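Local atomic coordinates of glucuronan lyase A (Trichoderma reesei, PDB entry 2ZZJ), a protein that probably cleaves beta-1,4-linked glucuronan within the chain as a polysaccharide lyase, and binds a calcium ion. Residues Thr1-Trp13 against Tyr221-Val233. Numbering follows the deposited sequence.
Sequences TRSFYNDGHLNGW and YDEVAVGTTFADV. With CA (calcium ion), chain B.
Asp7 and Asp222 share a calcium ion at one end of this strand pair. Asp7 gives its backbone O, at 2.4 Å from the calcium. Asp222 gives both carboxylate oxygens, with OD1 2.4 Å from the calcium. Two waters and the backbone O atoms of Lys33 and Ser36 complete the site. Glu223 OE2 accepts a hydrogen bond from one of these waters and another from Tyr5 OH, 2.7 Å away, on its syn side but tilted out of the carboxylate plane. The Tyr5 ring presents its edge to this carboxylate, the two planes 82° apart. Tyr5 CG stands anti to the backbone N (chi1 171°), which lets the ring run beside the strand and bring OH to Glu223. Lys33 NZ pairs with Glu223 OE1.

Strand 4-6 runs antiparallel to strand 221-227, which also bonds to strands 37-43 and 66-76, in one sheet of the beta-jelly roll. Two bulges interrupt the ladder. In the classic bulge, Ser3 N (2.8 Å) and Phe4 N both bond Val226 O from the same face of its plane. In the G1 bulge, Glu223 and Val224 face Asn6. On the face bearing Phe4 and Asn6, Val224 CG1 meets the edge of the Trp13 ring at CH2, 3.8 Å away.

At the other end, Asp232 OD2 forms a salt bridge with the chain terminus, Thr1 N, at 2.6 Å. The same oxygen accepts Thr228 N on its anti side, and Thr228 OG1 accepts Thr1 N at 2.7 Å. An asparagine in place of Asp232 would probably leave the terminal amino group without its countercharge. The calcium and Lys33 probably offset the charges of Asp222 and Glu223 at one end of the pairing, and the ion pair of Thr1 N with Asp232 probably helps hold the other.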
# COMPACT_ATOMS: atom_id res chain seq x y z
N THR A 1 -11.54 17.30 -5.96
CA THR A 1 -10.29 17.82 -6.59
C THR A 1 -9.09 16.99 -6.16
O THR A 1 -9.03 16.54 -5.02
CB THR A 1 -10.02 19.22 -6.08
OG1 THR A 1 -10.22 19.20 -4.66
CG2 THR A 1 -10.99 20.22 -6.73
N ARG A 2 -8.12 16.83 -7.06
CA ARG A 2 -6.97 15.97 -6.81
C ARG A 2 -5.91 16.76 -6.06
O ARG A 2 -5.60 17.89 -6.45
CB ARG A 2 -6.40 15.55 -8.16
CG ARG A 2 -6.14 14.11 -8.34
CD ARG A 2 -6.17 13.75 -9.84
NE ARG A 2 -5.51 14.75 -10.67
CZ ARG A 2 -5.31 14.64 -11.99
NH1 ARG A 2 -5.72 13.56 -12.66
NH2 ARG A 2 -4.67 15.63 -12.65
N SER A 3 -5.35 16.19 -5.00
CA SER A 3 -4.18 16.81 -4.36
C SER A 3 -2.88 16.21 -4.86
O SER A 3 -1.80 16.81 -4.73
CB SER A 3 -4.30 16.68 -2.84
OG SER A 3 -4.34 15.31 -2.51
N PHE A 4 -2.96 15.03 -5.48
CA PHE A 4 -1.76 14.39 -6.01
C PHE A 4 -2.14 13.58 -7.23
O PHE A 4 -3.20 12.94 -7.24
CB PHE A 4 -1.12 13.45 -4.95
CG PHE A 4 0.09 12.71 -5.44
CD1 PHE A 4 1.30 13.36 -5.72
CD2 PHE A 4 0.03 11.32 -5.60
CE1 PHE A 4 2.42 12.63 -6.16
CE2 PHE A 4 1.13 10.59 -6.04
CZ PHE A 4 2.32 11.22 -6.32
N TYR A 5 -1.28 13.60 -8.26
CA TYR A 5 -1.48 12.75 -9.43
C TYR A 5 -0.12 12.34 -9.96
O TYR A 5 0.79 13.20 -10.11
CB TYR A 5 -2.29 13.45 -10.54
CG TYR A 5 -2.30 12.67 -11.83
CD1 TYR A 5 -2.90 11.39 -11.90
CD2 TYR A 5 -1.70 13.19 -12.99
CE1 TYR A 5 -2.89 10.65 -13.11
CE2 TYR A 5 -1.67 12.45 -14.20
CZ TYR A 5 -2.28 11.21 -14.25
OH TYR A 5 -2.28 10.48 -15.43
N ASN A 6 0.05 11.06 -10.22
CA ASN A 6 1.29 10.60 -10.88
C ASN A 6 0.99 9.64 -12.00
O ASN A 6 0.35 8.60 -11.78
CB ASN A 6 2.25 9.96 -9.88
CG ASN A 6 3.60 9.62 -10.50
OD1 ASN A 6 3.80 8.54 -11.06
ND2 ASN A 6 4.56 10.57 -10.40
N ASP A 7 1.45 9.98 -13.21
CA ASP A 7 1.15 9.17 -14.39
C ASP A 7 2.18 8.07 -14.68
O ASP A 7 2.29 7.61 -15.83
CB ASP A 7 1.06 10.06 -15.64
CG ASP A 7 2.42 10.65 -16.03
OD1 ASP A 7 3.34 10.64 -15.19
OD2 ASP A 7 2.54 11.14 -17.19
N GLY A 8 2.88 7.60 -13.66
CA GLY A 8 3.85 6.50 -13.86
C GLY A 8 5.22 7.04 -14.21
O GLY A 8 5.86 6.54 -15.14
N HIS A 9 5.68 8.02 -13.44
CA HIS A 9 7.01 8.63 -13.59
C HIS A 9 7.66 8.85 -12.22
O HIS A 9 6.99 9.00 -11.18
CB HIS A 9 6.88 10.00 -14.28
CG HIS A 9 6.81 9.93 -15.78
ND1 HIS A 9 5.65 10.19 -16.49
CD2 HIS A 9 7.75 9.63 -16.71
CE1 HIS A 9 5.89 10.06 -17.78
NE2 HIS A 9 7.15 9.70 -17.94
N LEU A 10 8.99 8.89 -12.21
CA LEU A 10 9.71 9.15 -11.01
C LEU A 10 9.40 10.56 -10.52
O LEU A 10 9.33 10.79 -9.32
CB LEU A 10 11.22 8.99 -11.24
CG LEU A 10 11.68 7.54 -11.45
CD1 LEU A 10 13.21 7.52 -11.69
CD2 LEU A 10 11.30 6.66 -10.26
N ASN A 11 9.21 11.49 -11.44
CA ASN A 11 8.97 12.87 -11.01
C ASN A 11 7.70 12.99 -10.16
O ASN A 11 6.65 12.46 -10.56
CB ASN A 11 8.86 13.81 -12.19
CG ASN A 11 8.92 15.29 -11.75
OD1 ASN A 11 9.42 15.61 -10.66
ND2 ASN A 11 8.39 16.17 -12.56
N GLY A 12 7.82 13.64 -9.01
CA GLY A 12 6.64 14.02 -8.23
C GLY A 12 6.54 13.24 -6.95
O GLY A 12 5.78 13.62 -6.07
N TRP A 13 7.26 12.13 -6.85
CA TRP A 13 7.34 11.37 -5.60
C TRP A 13 8.42 12.02 -4.75
O TRP A 13 9.44 12.46 -5.29
CB TRP A 13 7.74 9.92 -5.87
CG TRP A 13 6.76 9.22 -6.74
CD1 TRP A 13 6.88 8.94 -8.07
CD2 TRP A 13 5.49 8.70 -6.33
NE1 TRP A 13 5.76 8.28 -8.52
CE2 TRP A 13 4.88 8.13 -7.47
CE3 TRP A 13 4.81 8.66 -5.11
CZ2 TRP A 13 3.62 7.51 -7.42
CZ3 TRP A 13 3.54 8.03 -5.06
CH2 TRP A 13 2.97 7.46 -6.22
N TYR A 221 3.32 -0.28 -11.51
CA TYR A 221 2.34 0.66 -11.00
C TYR A 221 2.13 1.78 -11.99
O TYR A 221 3.04 2.12 -12.76
CB TYR A 221 2.85 1.30 -9.70
CG TYR A 221 2.91 0.35 -8.54
CD1 TYR A 221 1.85 0.28 -7.64
CD2 TYR A 221 4.01 -0.47 -8.36
CE1 TYR A 221 1.89 -0.62 -6.53
CE2 TYR A 221 4.06 -1.39 -7.27
CZ TYR A 221 3.01 -1.43 -6.37
OH TYR A 221 3.14 -2.28 -5.30
N ASP A 222 0.97 2.39 -11.92
CA ASP A 222 0.67 3.54 -12.77
C ASP A 222 -0.53 4.30 -12.22
O ASP A 222 -1.28 3.76 -11.40
CB ASP A 222 0.36 3.02 -14.18
CG ASP A 222 0.55 4.08 -15.27
OD1 ASP A 222 0.84 5.27 -14.95
OD2 ASP A 222 0.40 3.70 -16.44
N GLU A 223 -0.74 5.52 -12.72
CA GLU A 223 -1.96 6.24 -12.54
C GLU A 223 -2.36 6.31 -11.04
O GLU A 223 -3.42 5.82 -10.65
CB GLU A 223 -3.06 5.57 -13.42
CG GLU A 223 -4.24 6.43 -13.75
CD GLU A 223 -3.92 7.63 -14.69
OE1 GLU A 223 -4.90 8.35 -14.97
OE2 GLU A 223 -2.74 7.85 -15.12
N VAL A 224 -1.49 6.91 -10.22
CA VAL A 224 -1.74 7.04 -8.79
C VAL A 224 -2.29 8.43 -8.52
O VAL A 224 -1.81 9.42 -9.12
CB VAL A 224 -0.43 6.85 -7.95
CG1 VAL A 224 -0.75 6.80 -6.43
CG2 VAL A 224 0.32 5.55 -8.37
N ALA A 225 -3.28 8.53 -7.63
CA ALA A 225 -3.93 9.81 -7.34
C ALA A 225 -4.47 9.83 -5.92
O ALA A 225 -4.86 8.76 -5.38
CB ALA A 225 -5.09 10.10 -8.35
N VAL A 226 -4.51 11.05 -5.35
CA VAL A 226 -5.18 11.30 -4.07
C VAL A 226 -6.10 12.48 -4.33
O VAL A 226 -5.70 13.44 -5.01
CB VAL A 226 -4.18 11.65 -2.91
CG1 VAL A 226 -4.96 11.79 -1.58
CG2 VAL A 226 -3.07 10.57 -2.79
N GLY A 227 -7.33 12.41 -3.84
CA GLY A 227 -8.29 13.47 -4.09
C GLY A 227 -9.52 13.35 -3.23
O GLY A 227 -9.54 12.57 -2.26
N THR A 228 -10.55 14.11 -3.59
CA THR A 228 -11.73 14.23 -2.73
C THR A 228 -12.97 13.57 -3.29
O THR A 228 -13.99 13.52 -2.62
CB THR A 228 -12.03 15.71 -2.37
OG1 THR A 228 -12.32 16.43 -3.56
CG2 THR A 228 -10.81 16.36 -1.71
N THR A 229 -12.88 13.05 -4.51
CA THR A 229 -13.99 12.30 -5.12
C THR A 229 -13.47 10.99 -5.72
O THR A 229 -12.26 10.85 -5.94
CB THR A 229 -14.72 13.13 -6.21
OG1 THR A 229 -13.90 13.27 -7.39
CG2 THR A 229 -15.06 14.53 -5.66
N PHE A 230 -14.37 10.05 -6.00
CA PHE A 230 -14.01 8.83 -6.71
C PHE A 230 -13.42 9.14 -8.10
O PHE A 230 -12.36 8.60 -8.48
CB PHE A 230 -15.28 7.94 -6.85
CG PHE A 230 -15.03 6.59 -7.47
CD1 PHE A 230 -14.84 5.46 -6.68
CD2 PHE A 230 -15.03 6.45 -8.86
CE1 PHE A 230 -14.59 4.19 -7.29
CE2 PHE A 230 -14.82 5.19 -9.47
CZ PHE A 230 -14.57 4.06 -8.67
N ALA A 231 -14.11 9.99 -8.87
CA ALA A 231 -13.63 10.30 -10.23
C ALA A 231 -12.23 10.93 -10.21
O ALA A 231 -11.47 10.78 -11.18
CB ALA A 231 -14.61 11.23 -10.99
N ASP A 232 -11.90 11.68 -9.15
CA ASP A 232 -10.55 12.26 -9.06
C ASP A 232 -9.46 11.19 -9.12
O ASP A 232 -8.39 11.41 -9.71
CB ASP A 232 -10.35 13.02 -7.76
CG ASP A 232 -10.96 14.37 -7.77
OD1 ASP A 232 -11.02 14.99 -8.84
OD2 ASP A 232 -11.31 14.83 -6.68
N VAL A 233 -9.73 10.04 -8.52
CA VAL A 233 -8.67 9.01 -8.35
C VAL A 233 -8.85 7.72 -9.12
O VAL A 233 -7.95 6.89 -9.14
CB VAL A 233 -8.42 8.68 -6.86
CG1 VAL A 233 -8.28 9.94 -6.05
CG2 VAL A 233 -9.53 7.77 -6.26
CA CA B . 1.16 6.05 -17.25
O HOH W 1 -0.80 7.40 -16.90
O HOH W 2 2.28 7.82 -18.58